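Local coordinates for esterase (Sinorhizobium meliloti 1021, PDB 4TX1), which probably hydrolyses acetyl esters of carbohydrates, as a member of the SGNH hydrolases, and may also act on aryl esters, at residues 15-20 / 54-59; 64-69 / 77-82; 85-90 / 130-135; 96-101 / 142-147; 114-119 / 173-178. All blocks are in the same frame, centred on the assembly; numbering follows the deposited sequence.

In the fold
Five contacts follow the three-layered fold from its sheet outward. Interactions 1 and 4 share one parallel sheet, strands 14-20 and 94-98 being neighbours in it; interaction 4 is wholly buried, while interaction 1 ends on the outermost strand and meets a second subunit. Both rest on backbone hydrogen bonds; interaction 4 packs mostly apolar side chains, while interaction 1 also carries polar ones such as E58. Interactions 2 and 3 both use helix 78-89: its start is held by a buried loop and a salt bridge near a third subunit, its end by ring and proline packing. Interaction 5 joins two helices by purely apolar contact and touches interaction 4 through Y175, their centres about 9 Å apart.

Interaction 1 (15-20 / 54-59); sequences TVLCYG and HVIAEG
V16, C18 and G20 bond to H54, I56 and E58 in a parallel ladder whose short strand axes approach to 4.7 Å and run only 10° apart. V16 N gives to H54 O at 2.9 Å, and V16 O receives I56 N at 2.8 Å in a bond that is almost straight. C18 repeats the pattern, its N bonding to I56 O and its O taking E58 N, before G20 N closes on E58 O at 3.0 Å. Side chains alternate between the faces. On that of T15, L17 and Y19, the methyl T15 CG2 meets the extended end of I56, CD1, at 3.6 Å, while L17 CD1 lies against E58 CG, also at 3.6 Å. A bend in E58 (chi2 -78°) then carries the carboxylate away, to H89 and beside E58 of a second subunit, a pairing that would probably raise the proton affinity of one of the two. Y19 sends its hydroxyl to G78 O. On the other face, C18 SG touches V55 CG1 at 3.6 Å. Strand 15-20 ends on the glycine that opens the GDSL motif, whose serine is probably the nucleophile, and the ladder belongs to the parallel sheet characteristic of SGNH hydrolases.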
# COMPACT_ATOMS: atom_id res chain seq x y z
N THR A 15 -24.88 -20.63 -4.29
CA THR A 15 -23.97 -19.78 -5.05
C THR A 15 -22.58 -20.33 -4.86
O THR A 15 -22.19 -20.75 -3.75
CB THR A 15 -23.99 -18.34 -4.55
OG1 THR A 15 -25.34 -17.83 -4.66
CG2 THR A 15 -23.00 -17.43 -5.46
N VAL A 16 -21.87 -20.41 -5.98
CA VAL A 16 -20.54 -21.01 -5.99
C VAL A 16 -19.56 -19.99 -6.57
O VAL A 16 -19.78 -19.51 -7.69
CB VAL A 16 -20.45 -22.24 -6.94
CG1 VAL A 16 -19.09 -22.89 -6.95
CG2 VAL A 16 -21.53 -23.31 -6.57
N LEU A 17 -18.50 -19.68 -5.83
CA LEU A 17 -17.42 -18.82 -6.35
C LEU A 17 -16.26 -19.67 -6.78
O LEU A 17 -15.75 -20.51 -5.99
CB LEU A 17 -16.95 -17.79 -5.29
CG LEU A 17 -15.70 -16.93 -5.63
CD1 LEU A 17 -16.04 -15.92 -6.71
CD2 LEU A 17 -15.25 -16.29 -4.30
N CYS A 18 -15.79 -19.40 -7.99
CA CYS A 18 -14.64 -20.09 -8.57
C CYS A 18 -13.47 -19.11 -8.67
O CYS A 18 -13.50 -18.17 -9.47
CB CYS A 18 -14.90 -20.62 -9.93
SG CYS A 18 -16.34 -21.77 -9.98
N TYR A 19 -12.52 -19.29 -7.79
CA TYR A 19 -11.37 -18.36 -7.64
C TYR A 19 -10.14 -18.96 -8.14
O TYR A 19 -9.58 -19.93 -7.58
CB TYR A 19 -11.24 -17.96 -6.17
CG TYR A 19 -10.37 -16.73 -5.87
CD1 TYR A 19 -10.80 -15.46 -6.27
CD2 TYR A 19 -9.16 -16.83 -5.22
CE1 TYR A 19 -10.09 -14.31 -5.93
CE2 TYR A 19 -8.37 -15.68 -4.97
CZ TYR A 19 -8.87 -14.42 -5.29
OH TYR A 19 -8.19 -13.27 -5.00
N GLY A 20 -9.62 -18.41 -9.25
CA GLY A 20 -8.46 -18.99 -9.86
C GLY A 20 -7.66 -18.04 -10.75
O GLY A 20 -7.74 -16.81 -10.58
N HIS A 54 -25.83 -20.94 -8.87
CA HIS A 54 -25.40 -19.79 -9.62
C HIS A 54 -23.86 -19.78 -9.46
O HIS A 54 -23.40 -19.71 -8.32
CB HIS A 54 -25.95 -18.51 -9.06
CG HIS A 54 -25.50 -17.31 -9.79
ND1 HIS A 54 -24.98 -16.22 -9.13
CD2 HIS A 54 -25.46 -17.03 -11.10
CE1 HIS A 54 -24.67 -15.30 -10.03
NE2 HIS A 54 -24.90 -15.79 -11.23
N VAL A 55 -23.15 -20.01 -10.55
CA VAL A 55 -21.67 -20.10 -10.53
C VAL A 55 -21.04 -18.79 -11.01
O VAL A 55 -21.35 -18.29 -12.10
CB VAL A 55 -21.19 -21.27 -11.40
CG1 VAL A 55 -19.68 -21.48 -11.33
CG2 VAL A 55 -21.95 -22.48 -10.94
N ILE A 56 -20.15 -18.26 -10.16
CA ILE A 56 -19.42 -17.00 -10.40
C ILE A 56 -17.96 -17.32 -10.70
O ILE A 56 -17.25 -17.94 -9.88
CB ILE A 56 -19.55 -16.08 -9.16
CG1 ILE A 56 -21.07 -15.87 -8.90
CG2 ILE A 56 -18.75 -14.78 -9.38
CD1 ILE A 56 -21.41 -15.11 -7.67
N ALA A 57 -17.46 -16.83 -11.85
CA ALA A 57 -16.10 -17.13 -12.31
C ALA A 57 -15.23 -15.91 -12.00
O ALA A 57 -15.56 -14.80 -12.44
CB ALA A 57 -16.09 -17.40 -13.81
N GLU A 58 -14.15 -16.15 -11.24
CA GLU A 58 -13.20 -15.07 -10.94
C GLU A 58 -11.80 -15.63 -11.20
O GLU A 58 -11.06 -15.96 -10.26
CB GLU A 58 -13.37 -14.62 -9.47
CG GLU A 58 -14.58 -13.78 -9.20
CD GLU A 58 -14.53 -12.33 -9.58
OE1 GLU A 58 -13.42 -11.76 -9.74
OE2 GLU A 58 -15.61 -11.72 -9.60
N GLY A 59 -11.46 -15.77 -12.45
CA GLY A 59 -10.14 -16.18 -12.87
C GLY A 59 -9.35 -15.01 -13.41
O GLY A 59 -9.74 -14.32 -14.37

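Interaction 2 (64-69 / 77-82); sequences TTAYDD and NGARVL
D68 and R80 make the ionic part of this contact. One oxygen, D68 OD1, receives both terminal nitrogens in a salt bridge, through R80 NH2 at 2.6 Å and, in a weak bond, NH1 at 2.9 Å. The two flat groups lie only 16° apart in plane, yet NH2 meets the oxygen from above the carboxylate plane. A turn in the arginine chain (chi3 49°) brings the guanidinium round to it. A water stands 2.7 Å from D68 OD2, which also bonds to H70 of a third subunit, while R80 NE pairs with D75. An asparagine in place of D68 would probably leave R80 with less charge to balance it and weaken the link to that subunit's histidine. Between the backbones, G78 N gives a weak bond to T64 O at 2.9 Å just where helix 78-89 starts. Inside the loop a side chain bonds to backbone: T64 OG1 donates to Y67 O at 2.6 Å, in the carbonyl plane on a lone pair, bracing the loop. Apolar contact is slight: A66 CB rests on A79 CB at 3.8 Å. Such chemistry implies a loop pinned to the first turn of the helix, its charged end shared between subunits.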
# COMPACT_ATOMS: atom_id res chain seq x y z
N THR A 64 -1.40 -15.54 -8.15
CA THR A 64 -0.69 -16.41 -7.26
C THR A 64 -1.57 -16.68 -6.03
O THR A 64 -2.60 -16.01 -5.81
CB THR A 64 0.59 -15.77 -6.76
OG1 THR A 64 0.23 -14.73 -5.79
CG2 THR A 64 1.43 -15.16 -7.94
N THR A 65 -1.13 -17.63 -5.19
CA THR A 65 -1.89 -17.91 -4.03
C THR A 65 -1.86 -16.72 -3.07
O THR A 65 -2.91 -16.21 -2.66
CB THR A 65 -1.36 -19.22 -3.33
OG1 THR A 65 -0.01 -19.04 -2.94
CG2 THR A 65 -1.50 -20.52 -4.21
N ALA A 66 -0.69 -16.22 -2.73
CA ALA A 66 -0.58 -15.20 -1.67
C ALA A 66 0.67 -14.35 -1.83
O ALA A 66 1.29 -13.89 -0.83
CB ALA A 66 -0.59 -15.84 -0.26
N TYR A 67 1.09 -14.16 -3.08
CA TYR A 67 2.38 -13.52 -3.41
C TYR A 67 2.22 -12.40 -4.39
O TYR A 67 1.50 -12.45 -5.34
CB TYR A 67 3.36 -14.57 -3.89
CG TYR A 67 3.56 -15.71 -2.90
CD1 TYR A 67 4.45 -15.59 -1.80
CD2 TYR A 67 2.81 -16.84 -2.99
CE1 TYR A 67 4.53 -16.58 -0.87
CE2 TYR A 67 2.87 -17.84 -1.98
CZ TYR A 67 3.77 -17.70 -0.96
OH TYR A 67 3.88 -18.73 -0.06
N ASP A 68 2.99 -11.33 -4.21
CA ASP A 68 2.90 -10.20 -5.09
C ASP A 68 3.56 -10.47 -6.45
O ASP A 68 4.63 -11.12 -6.56
CB ASP A 68 3.70 -9.07 -4.46
CG ASP A 68 3.10 -8.58 -3.16
OD1 ASP A 68 1.84 -8.57 -3.05
OD2 ASP A 68 3.96 -8.31 -2.21
N ASP A 69 2.97 -9.92 -7.46
CA ASP A 69 3.46 -9.94 -8.84
C ASP A 69 2.99 -8.70 -9.51
O ASP A 69 1.79 -8.50 -9.71
CB ASP A 69 3.01 -11.23 -9.55
CG ASP A 69 3.47 -11.30 -10.99
OD1 ASP A 69 3.84 -10.26 -11.49
OD2 ASP A 69 3.38 -12.38 -11.66
N ASN A 77 -1.93 -10.83 -6.40
CA ASN A 77 -1.82 -11.55 -5.12
C ASN A 77 -3.20 -12.06 -4.70
O ASN A 77 -4.13 -11.33 -4.46
CB ASN A 77 -1.27 -10.55 -4.05
CG ASN A 77 -0.97 -11.19 -2.72
OD1 ASN A 77 0.13 -10.82 -2.08
ND2 ASN A 77 -1.84 -12.00 -2.21
N GLY A 78 -3.34 -13.40 -4.70
CA GLY A 78 -4.67 -13.94 -4.49
C GLY A 78 -5.22 -13.59 -3.13
O GLY A 78 -6.38 -13.31 -3.00
N ALA A 79 -4.36 -13.55 -2.13
CA ALA A 79 -4.81 -13.30 -0.78
C ALA A 79 -5.21 -11.85 -0.57
O ALA A 79 -6.16 -11.57 0.15
CB ALA A 79 -3.72 -13.70 0.19
N ARG A 80 -4.49 -10.91 -1.15
CA ARG A 80 -4.84 -9.49 -0.98
C ARG A 80 -6.18 -9.14 -1.59
O ARG A 80 -6.93 -8.35 -1.05
CB ARG A 80 -3.73 -8.56 -1.54
CG ARG A 80 -4.07 -7.07 -1.25
CD ARG A 80 -2.72 -6.27 -1.31
NE ARG A 80 -1.99 -6.61 -2.54
CZ ARG A 80 -0.76 -6.97 -2.63
NH1 ARG A 80 0.05 -6.96 -1.52
NH2 ARG A 80 -0.27 -7.27 -3.85
N VAL A 81 -6.49 -9.75 -2.74
CA VAL A 81 -7.68 -9.54 -3.50
C VAL A 81 -8.90 -10.28 -2.93
O VAL A 81 -10.06 -9.84 -3.07
CB VAL A 81 -7.45 -9.74 -4.98
CG1 VAL A 81 -8.78 -9.69 -5.78
CG2 VAL A 81 -6.43 -8.70 -5.47
N LEU A 82 -8.66 -11.41 -2.32
CA LEU A 82 -9.82 -12.30 -2.08
C LEU A 82 -10.92 -11.70 -1.20
O LEU A 82 -12.08 -11.81 -1.54
CB LEU A 82 -9.34 -13.61 -1.46
CG LEU A 82 -10.43 -14.62 -1.09
CD1 LEU A 82 -11.19 -15.08 -2.32
CD2 LEU A 82 -9.83 -15.80 -0.35
O HOH W 1 3.21 -6.36 -0.51

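Interaction 3 (85-90 / 130-135); sequences VLHTHA and DWPTET
H87 offers the face of its ring to P132, whose CD lies 3.9 Å from the ring centroid and 27° off its normal, a CH-pi contact. It joins the C-terminal turn of helix 78-89 to the loop that leads from helix 112-127 into strand 140-145 of the alpha/beta/alpha fold. P132 CB also sits above the ring, nearer its rim. At the ring's edge, close to its plane, D130 O comes within 3.2 Å of H87 CE1. A second cluster forms beside this one. W131 turns its indole back toward the helix, its CG being anti to the carbonyl carbon (chi1 -59°), and CZ3 meets L86 CB at 4.0 Å, while L86 O lies at the indole edge. Further out, H87 ND1 is hydrogen-bonded to H129, which also packs against W131, so H129 touches both rings. An alanine at H87 would probably strip P132 of the flat surface it rests on and leave H129 without its ring-nitrogen partner. Neighbouring subunits hold the loop from outside: D130 makes a salt bridge with R128 of a fifth subunit, and its backbone N bonds to D73 of a second. A90, the first residue to leave the helix, sets its methyl against both loop rings: CB is 3.5 Å from W131 CE3 and, tighter than usual for carbons, 3.5 Å from P132 CD.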
# COMPACT_ATOMS: atom_id res chain seq x y z
N VAL A 85 -13.34 -9.83 -3.27
CA VAL A 85 -14.13 -10.77 -4.07
C VAL A 85 -15.21 -11.50 -3.26
O VAL A 85 -16.39 -11.57 -3.64
CB VAL A 85 -13.19 -11.71 -4.80
CG1 VAL A 85 -13.96 -12.74 -5.65
CG2 VAL A 85 -12.31 -10.86 -5.74
N LEU A 86 -14.83 -11.93 -2.06
CA LEU A 86 -15.81 -12.61 -1.17
C LEU A 86 -16.97 -11.65 -0.85
O LEU A 86 -18.15 -11.97 -0.87
CB LEU A 86 -15.13 -13.03 0.08
CG LEU A 86 -14.11 -14.16 0.02
CD1 LEU A 86 -13.40 -14.36 1.35
CD2 LEU A 86 -14.65 -15.53 -0.52
N HIS A 87 -16.60 -10.43 -0.58
CA HIS A 87 -17.55 -9.45 -0.16
C HIS A 87 -18.52 -9.06 -1.27
O HIS A 87 -19.69 -8.82 -1.01
CB HIS A 87 -16.84 -8.18 0.41
CG HIS A 87 -17.56 -7.52 1.55
ND1 HIS A 87 -17.56 -8.02 2.85
CD2 HIS A 87 -18.23 -6.36 1.57
CE1 HIS A 87 -18.26 -7.19 3.62
NE2 HIS A 87 -18.66 -6.17 2.88
N THR A 88 -18.02 -8.97 -2.49
CA THR A 88 -18.81 -8.66 -3.66
C THR A 88 -19.85 -9.74 -3.94
O THR A 88 -20.94 -9.48 -4.49
CB THR A 88 -17.84 -8.64 -4.88
OG1 THR A 88 -16.92 -7.52 -4.70
CG2 THR A 88 -18.63 -8.44 -6.16
N HIS A 89 -19.51 -10.97 -3.66
CA HIS A 89 -20.36 -12.09 -4.13
C HIS A 89 -21.14 -12.79 -3.01
O HIS A 89 -21.92 -13.73 -3.31
CB HIS A 89 -19.52 -13.06 -4.96
CG HIS A 89 -19.02 -12.47 -6.24
ND1 HIS A 89 -19.85 -11.91 -7.18
CD2 HIS A 89 -17.74 -12.26 -6.68
CE1 HIS A 89 -19.11 -11.40 -8.17
NE2 HIS A 89 -17.82 -11.60 -7.88
N ALA A 90 -20.88 -12.39 -1.76
CA ALA A 90 -21.54 -12.95 -0.60
C ALA A 90 -23.06 -12.77 -0.74
O ALA A 90 -23.54 -11.78 -1.22
CB ALA A 90 -21.05 -12.28 0.69
N ASP A 130 -15.59 -11.10 7.28
CA ASP A 130 -16.70 -10.37 7.87
C ASP A 130 -17.77 -10.10 6.84
O ASP A 130 -17.78 -9.10 6.14
CB ASP A 130 -16.20 -9.06 8.52
CG ASP A 130 -17.28 -8.39 9.38
OD1 ASP A 130 -18.13 -9.12 9.97
OD2 ASP A 130 -17.24 -7.15 9.48
N TRP A 131 -18.68 -11.05 6.73
CA TRP A 131 -19.63 -11.08 5.66
C TRP A 131 -20.56 -9.83 5.68
O TRP A 131 -20.78 -9.28 6.72
CB TRP A 131 -20.44 -12.38 5.73
CG TRP A 131 -19.60 -13.58 5.63
CD1 TRP A 131 -19.28 -14.43 6.62
CD2 TRP A 131 -18.97 -14.06 4.46
NE1 TRP A 131 -18.46 -15.42 6.16
CE2 TRP A 131 -18.26 -15.22 4.83
CE3 TRP A 131 -18.93 -13.64 3.14
CZ2 TRP A 131 -17.49 -15.95 3.93
CZ3 TRP A 131 -18.17 -14.37 2.25
CH2 TRP A 131 -17.49 -15.54 2.65
N PRO A 132 -21.07 -9.40 4.52
CA PRO A 132 -21.77 -8.12 4.43
C PRO A 132 -23.12 -8.07 5.11
O PRO A 132 -23.62 -6.92 5.37
CB PRO A 132 -22.02 -7.92 2.95
CG PRO A 132 -21.66 -9.17 2.31
CD PRO A 132 -20.70 -9.89 3.18
N THR A 133 -23.75 -9.19 5.23
CA THR A 133 -25.01 -9.22 5.88
C THR A 133 -24.93 -10.40 6.76
O THR A 133 -24.24 -11.35 6.48
CB THR A 133 -26.22 -9.32 4.94
OG1 THR A 133 -26.11 -10.44 4.08
CG2 THR A 133 -26.34 -8.04 4.14
N GLU A 134 -25.63 -10.40 7.91
CA GLU A 134 -25.53 -11.51 8.91
C GLU A 134 -25.68 -12.88 8.29
O GLU A 134 -26.47 -13.07 7.41
CB GLU A 134 -26.53 -11.38 10.09
CG GLU A 134 -26.58 -12.63 10.98
CD GLU A 134 -27.67 -12.67 12.07
OE1 GLU A 134 -27.31 -12.51 13.26
OE2 GLU A 134 -28.87 -12.91 11.75
N THR A 135 -24.94 -13.86 8.78
CA THR A 135 -24.69 -15.04 7.96
C THR A 135 -25.34 -16.45 8.14
O THR A 135 -26.11 -16.80 7.26
CB THR A 135 -23.26 -14.99 7.34
OG1 THR A 135 -23.39 -14.63 5.98
CG2 THR A 135 -22.50 -16.25 7.45

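Interaction 4 (96-101 / 142-147); sequences VFMLGS and LIVSPP
M98 crosses to V144 and the prolines beyond it. Its CB sits 4.1 Å from V144 CB; the next carbon, CG, lies 3.7 Å from V144 O and also approaches P146 CA; the sulfur, SD, reaches V144 CG1 at 3.7 Å and brushes P147 CD. The chain is extended through its first two torsions and bends only at the third (chi3 78°), which turns the terminal methyl, CE, away from V144; the residue packs further against L23 and T24 of helix 22-25. On the same face of the sheet, V96 CG1 meets V144 CG2 at 3.6 Å and lies alongside L142. The two strands are adjacent and parallel, the outcome of a beta-alpha-beta crossover through helix 112-127, and F97 holds them together: its N gives to L142 O, and its O receives V144 N, each at 2.8 Å. Beyond F97 water takes over from direct pairing. One molecule accepts from L99 N and donates to V144 O at 2.8 Å; another accepts from S101 OG at 2.7 Å and donates to P147 O. P146 packs alongside, its CB 3.6 Å from S101 OG. G100 has backbone angles at which any side chain would press on L99 O. With S101 it starts the sequence GSND, consistent with the conserved block of SGNH enzymes whose asparagine, in relatives, lines the oxyanion hole.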
# COMPACT_ATOMS: atom_id res chain seq x y z
N VAL A 96 -14.61 -22.49 -4.55
CA VAL A 96 -13.72 -23.43 -5.22
C VAL A 96 -12.41 -22.74 -5.60
O VAL A 96 -12.47 -21.80 -6.41
CB VAL A 96 -14.38 -24.00 -6.51
CG1 VAL A 96 -13.46 -25.10 -7.13
CG2 VAL A 96 -15.79 -24.53 -6.11
N PHE A 97 -11.30 -23.20 -5.07
CA PHE A 97 -9.98 -22.65 -5.38
C PHE A 97 -9.29 -23.53 -6.41
O PHE A 97 -9.23 -24.76 -6.27
CB PHE A 97 -9.08 -22.58 -4.18
CG PHE A 97 -9.53 -21.58 -3.12
CD1 PHE A 97 -9.54 -20.23 -3.42
CD2 PHE A 97 -9.88 -21.95 -1.85
CE1 PHE A 97 -9.88 -19.31 -2.50
CE2 PHE A 97 -10.21 -21.04 -0.87
CZ PHE A 97 -10.28 -19.69 -1.21
N MET A 98 -8.77 -22.90 -7.44
CA MET A 98 -7.80 -23.58 -8.28
C MET A 98 -6.60 -22.68 -8.57
O MET A 98 -6.59 -21.89 -9.55
CB MET A 98 -8.42 -24.20 -9.57
CG MET A 98 -7.43 -25.15 -10.22
SD MET A 98 -8.08 -26.17 -11.57
CE MET A 98 -8.08 -24.94 -12.87
N LEU A 99 -5.60 -22.75 -7.70
CA LEU A 99 -4.43 -21.89 -7.78
C LEU A 99 -3.21 -22.69 -7.43
O LEU A 99 -3.31 -23.73 -6.77
CB LEU A 99 -4.58 -20.67 -6.83
CG LEU A 99 -5.61 -19.63 -7.16
CD1 LEU A 99 -5.76 -18.61 -5.98
CD2 LEU A 99 -5.22 -18.92 -8.45
N GLY A 100 -2.07 -22.20 -7.90
CA GLY A 100 -0.74 -22.72 -7.64
C GLY A 100 0.18 -22.75 -8.83
O GLY A 100 1.41 -22.84 -8.64
N SER A 101 -0.35 -22.77 -10.05
CA SER A 101 0.50 -22.79 -11.24
C SER A 101 1.46 -21.60 -11.29
O SER A 101 2.63 -21.77 -11.56
CB SER A 101 -0.37 -22.84 -12.50
OG SER A 101 -1.13 -24.07 -12.59
N LEU A 142 -13.73 -25.98 -1.42
CA LEU A 142 -13.14 -27.03 -2.26
C LEU A 142 -11.77 -26.56 -2.77
O LEU A 142 -11.74 -25.57 -3.56
CB LEU A 142 -14.03 -27.32 -3.41
CG LEU A 142 -13.92 -28.56 -4.26
CD1 LEU A 142 -14.59 -28.60 -5.62
CD2 LEU A 142 -13.00 -29.70 -3.77
N ILE A 143 -10.74 -27.32 -2.45
CA ILE A 143 -9.38 -27.07 -2.90
C ILE A 143 -9.13 -27.95 -4.13
O ILE A 143 -9.18 -29.17 -4.05
CB ILE A 143 -8.33 -27.34 -1.85
CG1 ILE A 143 -8.59 -26.40 -0.67
CG2 ILE A 143 -6.91 -27.19 -2.41
CD1 ILE A 143 -7.83 -26.70 0.60
N VAL A 144 -8.83 -27.33 -5.26
CA VAL A 144 -8.53 -28.07 -6.47
C VAL A 144 -7.06 -27.90 -6.84
O VAL A 144 -6.50 -26.75 -6.98
CB VAL A 144 -9.45 -27.65 -7.61
CG1 VAL A 144 -9.13 -28.51 -8.84
CG2 VAL A 144 -10.92 -27.68 -7.25
N SER A 145 -6.33 -29.01 -6.96
CA SER A 145 -4.95 -28.94 -7.40
C SER A 145 -5.02 -28.79 -8.96
O SER A 145 -5.79 -29.51 -9.65
CB SER A 145 -4.06 -30.11 -6.97
OG SER A 145 -4.71 -31.30 -7.45
N PRO A 146 -4.28 -27.80 -9.51
CA PRO A 146 -4.40 -27.57 -10.93
C PRO A 146 -3.66 -28.75 -11.66
O PRO A 146 -2.75 -29.39 -11.12
CB PRO A 146 -3.62 -26.26 -11.17
CG PRO A 146 -2.63 -26.23 -10.02
CD PRO A 146 -3.42 -26.81 -8.84
N PRO A 147 -4.05 -28.98 -12.93
CA PRO A 147 -3.25 -29.95 -13.71
C PRO A 147 -1.82 -29.56 -13.77
O PRO A 147 -1.46 -28.37 -13.96
CB PRO A 147 -3.94 -29.92 -15.07
CG PRO A 147 -5.29 -29.48 -14.82
CD PRO A 147 -5.20 -28.50 -13.69
O HOH W 2 -6.28 -24.48 -5.38
O HOH W 3 -0.89 -25.70 -14.72

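Interaction 5 (114-119 / 173-178); sequences GAVKGI and PLYRDL
Y175 OH has A115 CB at 3.5 Å and I119 CG1 at 3.7 Å around it, and makes its hydrogen bond outside both helices, to L99 O. The hydroxyl thus ends among carbons of helix 112-127 while its bonding need is met by the carbonyl of L99, in the segment that follows strand 94-98. I119 crosses the phenol at about a right angle: CG1 comes within 3.6 Å of Y175 CZ and lies 30° off the ring normal, an off-centre CH-pi contact. V116 is the main wedge between the helices. Its CG2, anti to the backbone N, drops between L174 and L178, 3.6 Å from L174 O and 3.6 Å from L178 CB. The other methyl, CG1, takes the crowded position between backbone N and carbonyl carbon (chi1 66°) and faces L174 CD1 at 4.2 Å. L178 answers from its own helix, running past V116 in the opposite sense until CD2 touches V116 O and I119 CG2, the latter at 3.7 Å. No hydrogen bond joins the two segments; they meet through side-chain packing, with short axes 9.7 Å apart and inclined by 30°. Both helices lie on the same side of the parallel sheet: I119 and Y175 rest together on I143 of strand 140-145, Y175 reaches F186 of strand 185-188, and T65 of the loop before helix 78-89 packs against I119.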
# COMPACT_ATOMS: atom_id res chain seq x y z
N GLY A 114 5.32 -23.58 -0.82
CA GLY A 114 4.87 -22.17 -0.73
C GLY A 114 3.43 -22.01 -1.25
O GLY A 114 2.68 -21.19 -0.73
N ALA A 115 3.02 -22.82 -2.24
CA ALA A 115 1.70 -22.79 -2.80
C ALA A 115 0.71 -23.31 -1.78
O ALA A 115 -0.33 -22.73 -1.57
CB ALA A 115 1.55 -23.57 -4.13
N VAL A 116 1.00 -24.45 -1.13
CA VAL A 116 0.01 -24.96 -0.17
C VAL A 116 -0.11 -24.01 1.03
O VAL A 116 -1.16 -23.89 1.57
CB VAL A 116 0.27 -26.43 0.24
CG1 VAL A 116 1.52 -26.53 1.00
CG2 VAL A 116 -0.92 -27.03 0.97
N LYS A 117 0.97 -23.37 1.47
CA LYS A 117 0.84 -22.34 2.51
C LYS A 117 -0.05 -21.19 2.05
O LYS A 117 -0.79 -20.63 2.85
CB LYS A 117 2.19 -21.82 2.91
CG LYS A 117 3.02 -22.84 3.64
CD LYS A 117 2.34 -23.37 4.93
CE LYS A 117 2.17 -22.32 5.98
NZ LYS A 117 1.48 -22.83 7.26
N GLY A 118 0.06 -20.80 0.77
CA GLY A 118 -0.80 -19.74 0.23
C GLY A 118 -2.26 -20.21 0.24
O GLY A 118 -3.18 -19.45 0.60
N ILE A 119 -2.53 -21.47 -0.18
CA ILE A 119 -3.92 -21.93 -0.11
C ILE A 119 -4.46 -21.92 1.32
O ILE A 119 -5.62 -21.55 1.56
CB ILE A 119 -4.05 -23.38 -0.69
CG1 ILE A 119 -3.67 -23.41 -2.20
CG2 ILE A 119 -5.46 -23.92 -0.48
CD1 ILE A 119 -4.58 -22.62 -3.13
N PRO A 173 -0.77 -34.02 -3.73
CA PRO A 173 -0.73 -34.68 -2.40
C PRO A 173 -0.71 -33.65 -1.23
O PRO A 173 -1.39 -33.86 -0.21
CB PRO A 173 0.55 -35.52 -2.45
CG PRO A 173 1.33 -35.11 -3.65
CD PRO A 173 0.35 -34.44 -4.60
N LEU A 174 0.03 -32.54 -1.42
CA LEU A 174 0.07 -31.47 -0.43
C LEU A 174 -1.30 -30.83 -0.27
O LEU A 174 -1.70 -30.56 0.87
CB LEU A 174 1.11 -30.43 -0.81
CG LEU A 174 2.59 -30.79 -0.74
CD1 LEU A 174 3.44 -29.59 -1.17
CD2 LEU A 174 2.91 -31.29 0.67
N TYR A 175 -2.02 -30.54 -1.38
CA TYR A 175 -3.33 -29.93 -1.27
C TYR A 175 -4.33 -30.89 -0.61
O TYR A 175 -5.18 -30.50 0.14
CB TYR A 175 -3.90 -29.50 -2.63
CG TYR A 175 -3.31 -28.22 -3.20
CD1 TYR A 175 -2.12 -27.70 -2.76
CD2 TYR A 175 -3.90 -27.60 -4.27
CE1 TYR A 175 -1.57 -26.51 -3.34
CE2 TYR A 175 -3.41 -26.43 -4.83
CZ TYR A 175 -2.25 -25.87 -4.37
OH TYR A 175 -1.60 -24.75 -4.92
N ARG A 176 -4.23 -32.19 -0.98
CA ARG A 176 -5.13 -33.17 -0.38
C ARG A 176 -4.93 -33.25 1.13
O ARG A 176 -5.90 -33.31 1.88
CB ARG A 176 -4.87 -34.57 -1.01
CG ARG A 176 -5.79 -35.69 -0.46
CD ARG A 176 -5.41 -37.07 -1.02
NE ARG A 176 -5.48 -37.14 -2.47
CZ ARG A 176 -4.44 -37.22 -3.33
NH1 ARG A 176 -3.17 -37.34 -2.90
NH2 ARG A 176 -4.70 -37.23 -4.64
N ASP A 177 -3.66 -33.28 1.56
CA ASP A 177 -3.26 -33.29 3.01
C ASP A 177 -3.81 -32.05 3.70
O ASP A 177 -4.42 -32.12 4.75
CB ASP A 177 -1.79 -33.34 3.19
CG ASP A 177 -1.15 -34.69 2.85
OD1 ASP A 177 -1.84 -35.67 2.61
OD2 ASP A 177 0.08 -34.68 2.75
N LEU A 178 -3.67 -30.88 3.06
CA LEU A 178 -4.26 -29.63 3.62
C LEU A 178 -5.74 -29.65 3.79
O LEU A 178 -6.28 -29.21 4.82
CB LEU A 178 -3.76 -28.40 2.77
CG LEU A 178 -4.15 -27.04 3.38
CD1 LEU A 178 -3.34 -26.69 4.61
CD2 LEU A 178 -4.09 -25.86 2.31